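Local coordinates for protein carboxyvinyl-carboxyphosphonate phosphorylmutase (Bacillus anthracis, PDB 4IQD) that is an enzyme of the phosphoenolpyruvate phosphomutase family with a TIM-barrel fold, and binds pyruvic acid in a pocket of the barrel, at residues A[218-222]-A[244-248]; A[30-35]-A[237-243]; A[101-106]-A[148-153]; A[92-98]-A[118-124]; A[74-78]-A[108-113]. All coordinates share one frame; numbering follows the deposited sequence.

Contact 1 (A[218-222]-A[244-248])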
# COMPACT_ATOMS: atom_id res chain seq x y z
N MSE A 218 -4.31 -3.72 20.81
CA MSE A 218 -2.91 -4.10 20.93
C MSE A 218 -1.94 -3.44 19.97
O MSE A 218 -1.31 -4.09 19.14
CB MSE A 218 -2.72 -5.61 20.93
CG MSE A 218 -2.74 -6.18 22.32
SE MSE A 218 -1.10 -5.92 23.38
CE MSE A 218 -1.00 -4.00 23.60
N THR A 219 -1.82 -2.12 20.10
CA THR A 219 -0.87 -1.37 19.30
C THR A 219 0.45 -1.28 20.07
O THR A 219 0.47 -1.19 21.29
CB THR A 219 -1.42 0.02 18.95
OG1 THR A 219 -0.51 0.70 18.07
CG2 THR A 219 -1.65 0.85 20.20
N GLU A 220 1.56 -1.34 19.34
CA GLU A 220 2.88 -1.41 19.95
C GLU A 220 3.32 -0.05 20.47
O GLU A 220 2.93 0.99 19.94
CB GLU A 220 3.91 -1.95 18.96
CG GLU A 220 3.55 -3.31 18.37
CD GLU A 220 2.51 -3.22 17.26
OE1 GLU A 220 2.33 -2.12 16.71
OE2 GLU A 220 1.88 -4.25 16.95
N PHE A 221 4.14 -0.06 21.52
CA PHE A 221 4.69 1.16 22.12
C PHE A 221 3.61 2.12 22.60
O PHE A 221 3.76 3.33 22.49
CB PHE A 221 5.62 1.87 21.14
CG PHE A 221 6.47 0.95 20.33
CD1 PHE A 221 7.47 0.20 20.92
CD2 PHE A 221 6.27 0.83 18.96
CE1 PHE A 221 8.25 -0.65 20.18
CE2 PHE A 221 7.05 -0.03 18.21
CZ PHE A 221 8.04 -0.77 18.82
N GLY A 222 2.52 1.57 23.11
CA GLY A 222 1.41 2.38 23.57
C GLY A 222 1.13 2.22 25.05
O GLY A 222 1.97 1.68 25.78
N VAL A 244 -1.54 -1.41 13.61
CA VAL A 244 -0.52 -0.74 12.81
C VAL A 244 0.68 -1.64 12.54
O VAL A 244 1.61 -1.27 11.82
CB VAL A 244 -0.07 0.55 13.50
CG1 VAL A 244 0.67 1.46 12.54
CG2 VAL A 244 -1.28 1.28 14.06
N THR A 245 0.64 -2.84 13.11
CA THR A 245 1.75 -3.78 13.05
C THR A 245 2.23 -4.04 11.63
O THR A 245 3.42 -4.07 11.37
CB THR A 245 1.36 -5.12 13.69
OG1 THR A 245 0.61 -4.88 14.89
CG2 THR A 245 2.59 -5.93 14.02
N SER A 246 1.28 -4.21 10.71
CA SER A 246 1.61 -4.52 9.32
C SER A 246 2.51 -3.46 8.69
O SER A 246 3.43 -3.78 7.95
CB SER A 246 0.34 -4.69 8.48
OG SER A 246 -0.36 -3.46 8.36
N LEU A 247 2.24 -2.20 8.99
CA LEU A 247 3.01 -1.10 8.42
C LEU A 247 4.34 -0.90 9.16
O LEU A 247 5.34 -0.52 8.55
CB LEU A 247 2.20 0.20 8.43
CG LEU A 247 2.91 1.45 7.93
CD1 LEU A 247 2.05 2.21 6.93
CD2 LEU A 247 3.28 2.35 9.10
N ARG A 248 4.34 -1.18 10.46
CA ARG A 248 5.54 -1.04 11.27
C ARG A 248 6.65 -1.97 10.79
O ARG A 248 7.80 -1.56 10.66
CB ARG A 248 5.25 -1.32 12.74
CG ARG A 248 4.31 -0.33 13.39
CD ARG A 248 4.68 -0.16 14.85
NE ARG A 248 3.56 0.29 15.67
CZ ARG A 248 3.25 1.56 15.87
NH1 ARG A 248 3.95 2.52 15.28
NH2 ARG A 248 2.22 1.88 16.64
O HOH W 1 -0.45 -1.95 16.14
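The irregular backbone of 218-222 runs past the first turn of helix 245-264, nearest where T219 CA lies 6.5 Å from V244 CA. E220 reaches across this gap and illustrates how a single buried carboxylate can hold a loop to a helix. Its chain turns at chi2 (78°), which brings the two oxygens to separate donors. R248 NE gives a nearly straight hydrogen bond of 2.9 Å to E220 OE1, forming a salt bridge; the oxygen is met on its anti side, and the acceptor lies in the guanidinium plane although the carboxylate and guanidinium planes stand 83° apart. T245 OG1 donates to E220 OE2 from the syn side over a short 2.5 Å. The same guanidinium extends NH2 edge-on to T219 OG1, a longer bond of 3.3 Å, while V244 CB and F221 CD2 lie over its opposite faces. At the flank of the arginine, F221 CE2 touches R248 CD at 4.1 Å. A water accepts from V244 N at 2.8 Å and donates to E220 OE1, also at 2.8 Å. Q267 of the second subunit binds E220 OE2 as well, and pyruvic acid touches T219 and V244. With donors at both oxygens, the E220 carboxylate probably has little freedom to rotate, and its bonds tie one wall of the ligand pocket to both the helix start and the dimer partner.

Contact 2 (A[30-35]-A[237-243]); sequences ILQIPG and FQMVIYP
The amide of Q32 and the ring of Y242 stand steeply to each other, their planes 80° apart, with Q32 NE2 approaching the ring obliquely. The phenolic oxygen lies close to the amide plane, and Q32 NE2 donates to Y242 OH over 2.8 Å. The extended glutamine chain also runs alongside V240, CG to CG1, pointing the same way. Beneath these side chains, strands 31-34 and 239-242 run parallel in a ladder of alternating bonds: L31 N to Q238 O, V240 N to L31 O at 2.8 Å, I33 N to V240 O at 2.7 Å, Y242 N to I33 O and G35 N to Y242 O. These are the first and last strands of the chain, so their pairing exemplifies how a TIM barrel is closed, joining residues some two hundred positions apart. Q32, P34, V240 and Y242 share one face of the sheet, where G265 of the second subunit packs on Q32 and Y242. L31, I33, M239 and I241 share the other; there I33 CB rests 4.0 Å from I241 CG2, and helix 14-26 packs on L31, I33 and M239. At the start of the pair, I30 CD1 lies 4.0 Å from F237 CB. At the other end a water donates to both G35 O and Y242 O, beside P243, whose side chain touches pyruvic acid.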
# COMPACT_ATOMS: atom_id res chain seq x y z
N ILE A 30 -11.56 -15.74 21.86
CA ILE A 30 -11.29 -14.36 21.51
C ILE A 30 -10.96 -14.20 20.02
O ILE A 30 -10.30 -15.06 19.43
CB ILE A 30 -10.17 -13.76 22.40
CG1 ILE A 30 -9.97 -12.27 22.10
CG2 ILE A 30 -8.88 -14.55 22.23
CD1 ILE A 30 -9.89 -11.41 23.34
N LEU A 31 -11.45 -13.13 19.42
CA LEU A 31 -11.21 -12.86 18.01
C LEU A 31 -10.02 -11.94 17.82
O LEU A 31 -10.01 -10.82 18.31
CB LEU A 31 -12.45 -12.23 17.38
CG LEU A 31 -12.31 -11.80 15.92
CD1 LEU A 31 -12.13 -13.01 15.01
CD2 LEU A 31 -13.50 -10.96 15.49
N GLN A 32 -9.00 -12.43 17.12
CA GLN A 32 -7.87 -11.58 16.78
C GLN A 32 -8.13 -10.89 15.45
O GLN A 32 -8.44 -11.54 14.45
CB GLN A 32 -6.58 -12.39 16.73
CG GLN A 32 -6.13 -12.96 18.06
CD GLN A 32 -4.79 -13.65 17.97
OE1 GLN A 32 -4.65 -14.67 17.30
NE2 GLN A 32 -3.79 -13.09 18.64
N ILE A 33 -8.00 -9.57 15.44
CA ILE A 33 -8.28 -8.78 14.25
C ILE A 33 -7.06 -7.95 13.85
O ILE A 33 -6.81 -6.89 14.42
CB ILE A 33 -9.47 -7.83 14.47
CG1 ILE A 33 -10.68 -8.60 15.00
CG2 ILE A 33 -9.82 -7.11 13.19
CD1 ILE A 33 -11.90 -7.75 15.16
N PRO A 34 -6.29 -8.45 12.88
CA PRO A 34 -5.07 -7.77 12.42
C PRO A 34 -5.38 -6.56 11.56
O PRO A 34 -6.32 -6.58 10.78
CB PRO A 34 -4.39 -8.83 11.55
CG PRO A 34 -5.12 -10.09 11.79
CD PRO A 34 -6.49 -9.73 12.20
N GLY A 35 -4.57 -5.52 11.71
CA GLY A 35 -4.64 -4.39 10.80
C GLY A 35 -4.02 -4.76 9.47
O GLY A 35 -2.94 -5.35 9.41
N PHE A 237 -12.33 -9.51 27.51
CA PHE A 237 -12.38 -9.03 26.13
C PHE A 237 -12.77 -10.14 25.16
O PHE A 237 -12.46 -11.31 25.38
CB PHE A 237 -11.05 -8.41 25.72
CG PHE A 237 -10.79 -7.07 26.34
CD1 PHE A 237 -11.33 -5.93 25.79
CD2 PHE A 237 -10.02 -6.97 27.49
CE1 PHE A 237 -11.11 -4.70 26.37
CE2 PHE A 237 -9.80 -5.74 28.07
CZ PHE A 237 -10.34 -4.60 27.51
N GLN A 238 -13.45 -9.76 24.09
CA GLN A 238 -13.95 -10.74 23.13
C GLN A 238 -13.38 -10.52 21.73
O GLN A 238 -13.68 -11.27 20.80
CB GLN A 238 -15.47 -10.73 23.11
CG GLN A 238 -16.06 -10.91 24.50
CD GLN A 238 -17.56 -10.80 24.53
OE1 GLN A 238 -18.25 -11.34 23.67
NE2 GLN A 238 -18.08 -10.09 25.52
N MSE A 239 -12.56 -9.48 21.59
CA MSE A 239 -11.85 -9.24 20.34
C MSE A 239 -10.66 -8.34 20.61
O MSE A 239 -10.67 -7.55 21.56
CB MSE A 239 -12.78 -8.61 19.30
CG MSE A 239 -12.90 -7.10 19.39
SE MSE A 239 -14.40 -6.40 18.36
CE MSE A 239 -15.82 -6.80 19.63
N VAL A 240 -9.62 -8.47 19.79
CA VAL A 240 -8.41 -7.68 19.97
C VAL A 240 -7.80 -7.30 18.63
O VAL A 240 -7.69 -8.13 17.73
CB VAL A 240 -7.38 -8.41 20.85
CG1 VAL A 240 -7.21 -9.85 20.39
CG2 VAL A 240 -6.04 -7.68 20.84
N ILE A 241 -7.42 -6.03 18.50
CA ILE A 241 -6.86 -5.53 17.26
C ILE A 241 -5.35 -5.32 17.34
O ILE A 241 -4.81 -4.98 18.40
CB ILE A 241 -7.53 -4.22 16.82
CG1 ILE A 241 -7.36 -3.15 17.90
CG2 ILE A 241 -9.01 -4.44 16.54
CD1 ILE A 241 -7.94 -1.82 17.53
N TYR A 242 -4.68 -5.53 16.21
CA TYR A 242 -3.26 -5.25 16.06
C TYR A 242 -3.15 -4.30 14.87
O TYR A 242 -2.78 -4.71 13.77
CB TYR A 242 -2.48 -6.55 15.82
CG TYR A 242 -2.76 -7.62 16.87
CD1 TYR A 242 -1.94 -7.78 17.97
CD2 TYR A 242 -3.86 -8.47 16.75
CE1 TYR A 242 -2.19 -8.74 18.93
CE2 TYR A 242 -4.12 -9.44 17.70
CZ TYR A 242 -3.28 -9.57 18.78
OH TYR A 242 -3.54 -10.54 19.73
N PRO A 243 -3.48 -3.02 15.10
CA PRO A 243 -3.85 -2.04 14.07
C PRO A 243 -2.74 -1.64 13.10
O PRO A 243 -3.00 -1.52 11.90
CB PRO A 243 -4.26 -0.81 14.89
CG PRO A 243 -4.47 -1.30 16.27
CD PRO A 243 -3.52 -2.43 16.44
O HOH W 2 -1.54 -4.93 11.55

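Contact 3 (A[101-106]-A[148-153]); sequences GGVLNV and QKIKAI
K149 leaves its helix with CG opposite the carbonyl carbon (chi1 -74°) and stays fully extended from there on, which carries NZ across to the G101 carbonyl. V106 has CG1 opposite its backbone N (chi1 167°), a rotation that splits its two methyls between separate neighbours. CG2 lies against the lysine's aliphatic chain, 3.6 Å from K149 CD, the side chains crossing at about a right angle; CG1 meets I153 CG1, also at 3.6 Å. A152 CB sits 4.0 Å from V103 O. The lysine is thus greasy along its stem and polar at its tip: NZ donates to G101 O at 2.8 Å, almost in line with the carbonyl. Its other partner, T98 O, lies outside the two segments, at a modelled separation too short to be taken literally. That tip fastens helix 143-156 to the turn leading into helix 103-115. The turn is itself ordered by N105 OD1, which uses a lone pair to accept from the backbone N of G102, the N-cap residue, at 2.9 Å. On the other side of helix 143-156, I150 meets strand 161-166. The arrangement is that of two successive helices packed side by side around the outside of a TIM barrel.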
# COMPACT_ATOMS: atom_id res chain seq x y z
N GLY A 101 -17.14 14.41 9.79
CA GLY A 101 -18.05 15.54 9.76
C GLY A 101 -19.22 15.37 10.70
O GLY A 101 -19.09 14.75 11.76
N GLY A 102 -20.36 15.90 10.31
CA GLY A 102 -21.54 15.88 11.15
C GLY A 102 -22.42 14.66 10.95
O GLY A 102 -22.00 13.68 10.34
N VAL A 103 -23.63 14.74 11.48
CA VAL A 103 -24.60 13.66 11.40
C VAL A 103 -24.82 13.24 9.96
O VAL A 103 -24.91 12.05 9.66
CB VAL A 103 -25.94 14.06 12.06
CG1 VAL A 103 -27.13 13.61 11.22
CG2 VAL A 103 -26.03 13.49 13.47
N LEU A 104 -24.86 14.22 9.06
CA LEU A 104 -25.08 13.94 7.65
C LEU A 104 -23.86 13.29 7.02
O LEU A 104 -23.99 12.37 6.23
CB LEU A 104 -25.47 15.21 6.91
CG LEU A 104 -26.73 15.85 7.48
CD1 LEU A 104 -27.04 17.15 6.76
CD2 LEU A 104 -27.91 14.89 7.39
N ASN A 105 -22.67 13.77 7.37
CA ASN A 105 -21.44 13.16 6.92
C ASN A 105 -21.30 11.73 7.42
O ASN A 105 -20.89 10.84 6.69
CB ASN A 105 -20.23 13.98 7.37
CG ASN A 105 -20.21 15.36 6.75
OD1 ASN A 105 -20.35 16.36 7.44
ND2 ASN A 105 -20.03 15.41 5.43
N VAL A 106 -21.65 11.53 8.69
CA VAL A 106 -21.64 10.21 9.29
C VAL A 106 -22.59 9.30 8.54
O VAL A 106 -22.31 8.12 8.33
CB VAL A 106 -22.05 10.28 10.77
CG1 VAL A 106 -22.34 8.89 11.32
CG2 VAL A 106 -20.97 10.95 11.59
N GLN A 148 -26.07 10.80 18.89
CA GLN A 148 -26.78 11.14 17.68
C GLN A 148 -26.12 10.54 16.44
O GLN A 148 -26.80 10.05 15.54
CB GLN A 148 -26.88 12.66 17.54
CG GLN A 148 -27.72 13.30 18.62
CD GLN A 148 -27.67 14.80 18.55
OE1 GLN A 148 -26.66 15.39 18.17
NE2 GLN A 148 -28.77 15.44 18.92
N LYS A 149 -24.79 10.57 16.41
CA LYS A 149 -24.05 9.99 15.30
C LYS A 149 -24.30 8.49 15.18
O LYS A 149 -24.44 7.96 14.07
CB LYS A 149 -22.55 10.26 15.45
CG LYS A 149 -22.16 11.69 15.13
CD LYS A 149 -20.65 11.83 15.03
CE LYS A 149 -20.28 13.16 14.40
NZ LYS A 149 -18.81 13.28 14.16
N ILE A 150 -24.35 7.80 16.31
CA ILE A 150 -24.61 6.37 16.33
C ILE A 150 -26.02 6.10 15.81
O ILE A 150 -26.24 5.19 15.02
CB ILE A 150 -24.43 5.78 17.74
CG1 ILE A 150 -22.96 5.90 18.16
CG2 ILE A 150 -24.88 4.34 17.79
CD1 ILE A 150 -22.69 5.47 19.58
N LYS A 151 -26.97 6.91 16.27
CA LYS A 151 -28.35 6.82 15.82
C LYS A 151 -28.46 7.06 14.32
O LYS A 151 -29.29 6.44 13.65
CB LYS A 151 -29.23 7.83 16.56
CG LYS A 151 -29.43 7.52 18.03
CD LYS A 151 -29.89 8.74 18.81
CE LYS A 151 -31.26 9.22 18.38
NZ LYS A 151 -31.73 10.35 19.25
N ALA A 152 -27.63 7.96 13.81
CA ALA A 152 -27.57 8.22 12.38
C ALA A 152 -27.15 6.97 11.61
O ALA A 152 -27.71 6.65 10.56
CB ALA A 152 -26.61 9.36 12.09
N ILE A 153 -26.17 6.26 12.15
CA ILE A 153 -25.71 5.02 11.53
C ILE A 153 -26.80 3.94 11.57
O ILE A 153 -27.13 3.37 10.53
CB ILE A 153 -24.44 4.49 12.19
CG1 ILE A 153 -23.32 5.52 12.06
CG2 ILE A 153 -24.01 3.18 11.56
CD1 ILE A 153 -22.01 5.10 12.68

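Contact 4 (A[92-98]-A[118-124])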
# COMPACT_ATOMS: atom_id res chain seq x y z
N VAL A 92 -14.37 -6.87 7.67
CA VAL A 92 -13.38 -5.85 7.97
C VAL A 92 -13.99 -4.74 8.82
O VAL A 92 -15.01 -4.16 8.46
CB VAL A 92 -12.81 -5.24 6.67
CG1 VAL A 92 -11.92 -4.06 6.99
CG2 VAL A 92 -12.04 -6.30 5.90
N LEU A 93 -13.36 -4.48 9.96
CA LEU A 93 -13.71 -3.37 10.82
C LEU A 93 -12.89 -2.15 10.42
O LEU A 93 -11.66 -2.18 10.43
CB LEU A 93 -13.44 -3.72 12.28
CG LEU A 93 -13.45 -2.61 13.33
CD1 LEU A 93 -14.83 -1.97 13.47
CD2 LEU A 93 -12.98 -3.18 14.66
N VAL A 94 -13.58 -1.08 10.08
CA VAL A 94 -12.92 0.13 9.60
C VAL A 94 -13.02 1.26 10.60
O VAL A 94 -14.10 1.65 11.02
CB VAL A 94 -13.52 0.59 8.27
CG1 VAL A 94 -12.93 1.92 7.86
CG2 VAL A 94 -13.30 -0.47 7.21
N ASP A 95 -11.86 1.79 10.98
CA ASP A 95 -11.78 2.98 11.81
C ASP A 95 -12.24 4.18 11.00
O ASP A 95 -11.53 4.63 10.10
CB ASP A 95 -10.35 3.18 12.30
CG ASP A 95 -10.16 4.46 13.09
OD1 ASP A 95 -11.17 5.04 13.56
OD2 ASP A 95 -9.00 4.90 13.25
N ILE A 96 -13.42 4.70 11.31
CA ILE A 96 -13.92 5.87 10.59
C ILE A 96 -13.79 7.16 11.40
O ILE A 96 -14.49 8.13 11.13
CB ILE A 96 -15.39 5.68 10.15
CG1 ILE A 96 -16.32 5.58 11.35
CG2 ILE A 96 -15.51 4.44 9.27
CD1 ILE A 96 -17.77 5.80 11.01
N ASP A 97 -12.86 7.18 12.35
CA ASP A 97 -12.65 8.34 13.22
C ASP A 97 -13.96 8.80 13.87
O ASP A 97 -14.56 8.08 14.66
CB ASP A 97 -12.00 9.49 12.45
CG ASP A 97 -10.60 9.15 11.96
OD1 ASP A 97 -9.94 8.30 12.59
OD2 ASP A 97 -10.16 9.75 10.96
N THR A 98 -14.40 10.00 13.51
CA THR A 98 -15.63 10.55 14.07
C THR A 98 -16.76 10.64 13.03
O THR A 98 -17.80 11.24 13.29
CB THR A 98 -15.40 11.94 14.68
OG1 THR A 98 -15.16 12.89 13.63
CG2 THR A 98 -14.20 11.91 15.61
N VAL A 118 -18.18 -3.33 3.85
CA VAL A 118 -17.55 -3.30 5.16
C VAL A 118 -18.48 -3.95 6.17
O VAL A 118 -19.69 -3.71 6.15
CB VAL A 118 -17.23 -1.86 5.60
CG1 VAL A 118 -16.73 -1.82 7.01
CG2 VAL A 118 -16.21 -1.24 4.65
N ALA A 119 -17.93 -4.79 7.04
CA ALA A 119 -18.72 -5.51 8.03
C ALA A 119 -19.02 -4.67 9.28
O ALA A 119 -20.08 -4.81 9.87
CB ALA A 119 -18.04 -6.81 8.42
N ALA A 120 -18.07 -3.82 9.67
CA ALA A 120 -18.20 -3.03 10.89
C ALA A 120 -17.40 -1.73 10.83
O ALA A 120 -16.43 -1.63 10.08
CB ALA A 120 -17.76 -3.84 12.10
N VAL A 121 -17.81 -0.74 11.61
CA VAL A 121 -17.10 0.53 11.68
C VAL A 121 -16.84 0.96 13.11
O VAL A 121 -17.65 0.70 14.01
CB VAL A 121 -17.86 1.66 10.95
CG1 VAL A 121 -17.81 1.45 9.44
CG2 VAL A 121 -19.30 1.75 11.45
N GLN A 122 -15.71 1.63 13.32
CA GLN A 122 -15.35 2.15 14.63
C GLN A 122 -15.42 3.67 14.63
O GLN A 122 -14.70 4.33 13.88
CB GLN A 122 -13.94 1.72 15.01
CG GLN A 122 -13.38 2.47 16.20
CD GLN A 122 -11.87 2.40 16.27
OE1 GLN A 122 -11.28 1.32 16.19
NE2 GLN A 122 -11.23 3.55 16.41
N ILE A 123 -16.28 4.21 15.48
CA ILE A 123 -16.45 5.65 15.59
C ILE A 123 -16.11 6.08 17.01
O ILE A 123 -16.36 5.35 17.96
CB ILE A 123 -17.89 6.06 15.20
CG1 ILE A 123 -18.02 7.58 15.11
CG2 ILE A 123 -18.91 5.50 16.18
CD1 ILE A 123 -19.43 8.03 14.78
N GLU A 124 -15.53 7.27 17.15
CA GLU A 124 -15.01 7.72 18.44
C GLU A 124 -15.60 9.04 18.91
O GLU A 124 -16.13 9.81 18.12
CB GLU A 124 -13.48 7.82 18.38
CG GLU A 124 -12.96 8.90 17.45
CD GLU A 124 -11.48 8.75 17.16
OE1 GLU A 124 -10.80 9.78 16.94
OE2 GLU A 124 -10.99 7.61 17.14
O HOH W 3 -12.60 5.69 15.73
O HOH W 4 -9.58 6.48 15.47
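D95 and Q122 share one face of a parallel strand pair, their side chains crossing at a slant with carboxylate and amide stacked, the planes 28° apart. D95 CG lies 3.6 Å from Q122 NE2, and the stacked approach does not suit a direct hydrogen bond. Q122 instead gives NE2 to a water at 2.6 Å, which also lies 2.7 Å from D95 OD1, while its OE1 is bonded to Y54 OH. The aspartate holds the chain ahead of it too: D97 N donates to D95 OD1 from above the carboxylate plane, an Asx turn. Further back on the same face, L93 CD1 packs on A120 CB at 3.7 Å. V94 and V121 point to the reverse face, where the V94 and V118 side chains cross at about a right angle, CG2 against CG1, and I96 CG2 meets V121 CG1 obliquely at 3.8 Å. The backbones are joined from V94 N to A120 O, Q122 N to V94 O and I96 N to Q122 O; past the end of strand 92-95, D97 O accepts from E124 N. This is the pairing expected of a beta-alpha-beta unit, with helix 103-115 as the crossover. D95 belongs to the pyruvic acid pocket. Its OD1 lies 4.4 Å from E124 OE2, and two waters lie between the carboxylates of D95 and E124, so water probably separates the two beside the pocket.

Contact 5 (A[74-78]-A[108-113]); sequences STEVA and RTAVEM
S74 and E112 meet where helices 74-88 and 103-115, neighbours in the outer layer of the TIM barrel, run nearly parallel, their local axes 9.7 Å apart and inclined by 22°. Polar contacts gather at the N-terminal end of helix 74-88, against the later turns of helix 103-115. S74 OG donates to E112 OE1 at 2.7 Å, meeting the syn lone pair of that oxygen, and the other oxygen, E112 OE2, forms a salt bridge within its own helix to R108 NH1 at 2.9 Å. The carboxylate is therefore held from two directions, which should restrain its rotation. A water adds a bridge: it donates to S74 OG and lies 3.2 Å from T109 OG1, whose strongest partner is N105 O. One turn further on, the contact becomes apolar. The selenomethionine M113 bends at chi2 (-59°), swinging its terminal methyl over the facing helix, so that CE lies 4.0 Å from V77 CG1 and 3.9 Å from A78 CB. F100 of the intervening loop also packs on S74, V77 and T109. The CB of A78 points toward the other helix, and this methyl meets the stem of the same glutamate whose head is bound by S74, with A78 CB 4.0 Å from E112 CB.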
# COMPACT_ATOMS: atom_id res chain seq x y z
N SER A 74 -13.56 10.36 3.56
CA SER A 74 -14.31 9.13 3.71
C SER A 74 -14.24 8.30 2.44
O SER A 74 -14.23 7.07 2.50
CB SER A 74 -15.78 9.43 4.03
OG SER A 74 -16.47 9.88 2.88
N THR A 75 -14.18 8.98 1.30
CA THR A 75 -14.10 8.33 -0.00
C THR A 75 -12.82 7.50 -0.13
O THR A 75 -12.85 6.38 -0.64
CB THR A 75 -14.14 9.36 -1.15
OG1 THR A 75 -15.35 10.13 -1.06
CG2 THR A 75 -14.09 8.66 -2.50
N GLU A 76 -11.71 8.06 0.33
CA GLU A 76 -10.42 7.39 0.28
C GLU A 76 -10.41 6.15 1.16
O GLU A 76 -9.95 5.09 0.75
CB GLU A 76 -9.31 8.34 0.74
CG GLU A 76 -9.02 9.47 -0.23
CD GLU A 76 -8.11 10.52 0.37
OE1 GLU A 76 -8.33 10.91 1.53
OE2 GLU A 76 -7.17 10.96 -0.32
N VAL A 77 -10.90 6.30 2.38
CA VAL A 77 -10.92 5.21 3.34
C VAL A 77 -11.83 4.08 2.86
O VAL A 77 -11.51 2.90 3.02
CB VAL A 77 -11.39 5.69 4.73
CG1 VAL A 77 -11.36 4.55 5.73
CG2 VAL A 77 -10.51 6.84 5.20
N ALA A 78 -12.96 4.45 2.26
CA ALA A 78 -13.91 3.48 1.75
C ALA A 78 -13.37 2.70 0.56
O ALA A 78 -13.76 1.55 0.32
CB ALA A 78 -15.22 4.16 1.40
N ARG A 108 -23.43 9.51 5.35
CA ARG A 108 -22.88 9.16 4.04
C ARG A 108 -21.71 8.18 4.17
O ARG A 108 -21.56 7.28 3.35
CB ARG A 108 -22.44 10.42 3.28
CG ARG A 108 -21.36 10.16 2.23
CD ARG A 108 -21.70 10.79 0.89
NE ARG A 108 -20.75 10.40 -0.14
CZ ARG A 108 -19.91 11.23 -0.76
NH1 ARG A 108 -19.08 10.78 -1.69
NH2 ARG A 108 -19.91 12.52 -0.45
N THR A 109 -20.90 8.38 5.20
CA THR A 109 -19.80 7.48 5.49
C THR A 109 -20.34 6.06 5.68
O THR A 109 -19.76 5.10 5.17
CB THR A 109 -19.03 7.92 6.75
OG1 THR A 109 -18.39 9.17 6.48
CG2 THR A 109 -17.98 6.89 7.13
N ALA A 110 -21.46 5.95 6.38
CA ALA A 110 -22.10 4.67 6.64
C ALA A 110 -22.53 3.98 5.35
O ALA A 110 -22.36 2.77 5.20
CB ALA A 110 -23.29 4.84 7.57
N VAL A 111 -23.07 4.74 4.41
CA VAL A 111 -23.51 4.18 3.14
C VAL A 111 -22.32 3.69 2.33
O VAL A 111 -22.35 2.60 1.77
CB VAL A 111 -24.28 5.20 2.30
CG1 VAL A 111 -24.79 4.55 1.02
CG2 VAL A 111 -25.43 5.78 3.09
N GLU A 112 -21.28 4.52 2.28
CA GLU A 112 -20.08 4.19 1.52
C GLU A 112 -19.42 2.92 2.03
O GLU A 112 -18.87 2.15 1.25
CB GLU A 112 -19.08 5.35 1.57
CG GLU A 112 -19.53 6.60 0.83
CD GLU A 112 -18.54 7.74 0.99
OE1 GLU A 112 -17.87 7.79 2.04
OE2 GLU A 112 -18.43 8.57 0.06
N MSE A 113 -19.46 2.71 3.34
CA MSE A 113 -18.87 1.51 3.92
C MSE A 113 -19.71 0.27 3.61
O MSE A 113 -19.17 -0.80 3.36
CB MSE A 113 -18.69 1.68 5.43
CG MSE A 113 -17.75 2.82 5.82
SE MSE A 113 -15.94 2.64 5.09
CE MSE A 113 -15.35 4.49 5.27
O HOH W 5 -18.68 10.98 3.91

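How the contacts relate
The five contacts illustrate how a barrel is assembled in layers. Contact 4 pairs two inner strands; contacts 3 and 5 both use helix 103-115, their centres 12 Å apart, and lie in the helical layer outside the strands. Contact 3 meets contact 4 through K149 NZ and T98 O, probably hydrogen-bonded, though the modelled 2.4 Å is doubtfully short; contact 5 meets it through V118 N and M113 O at 2.8 Å. Contacts 1 and 2 adjoin likewise, M218 N lying 2.8 Å from I241 O, and both reach the second subunit. Contacts 2 and 4 come within about 5 Å at their nearest atoms. Contacts 1, 2 and 4 all contribute to one pyruvic acid pocket, through T219 and V244, P243 and D95, whereas contact 3 supplies no residue to it.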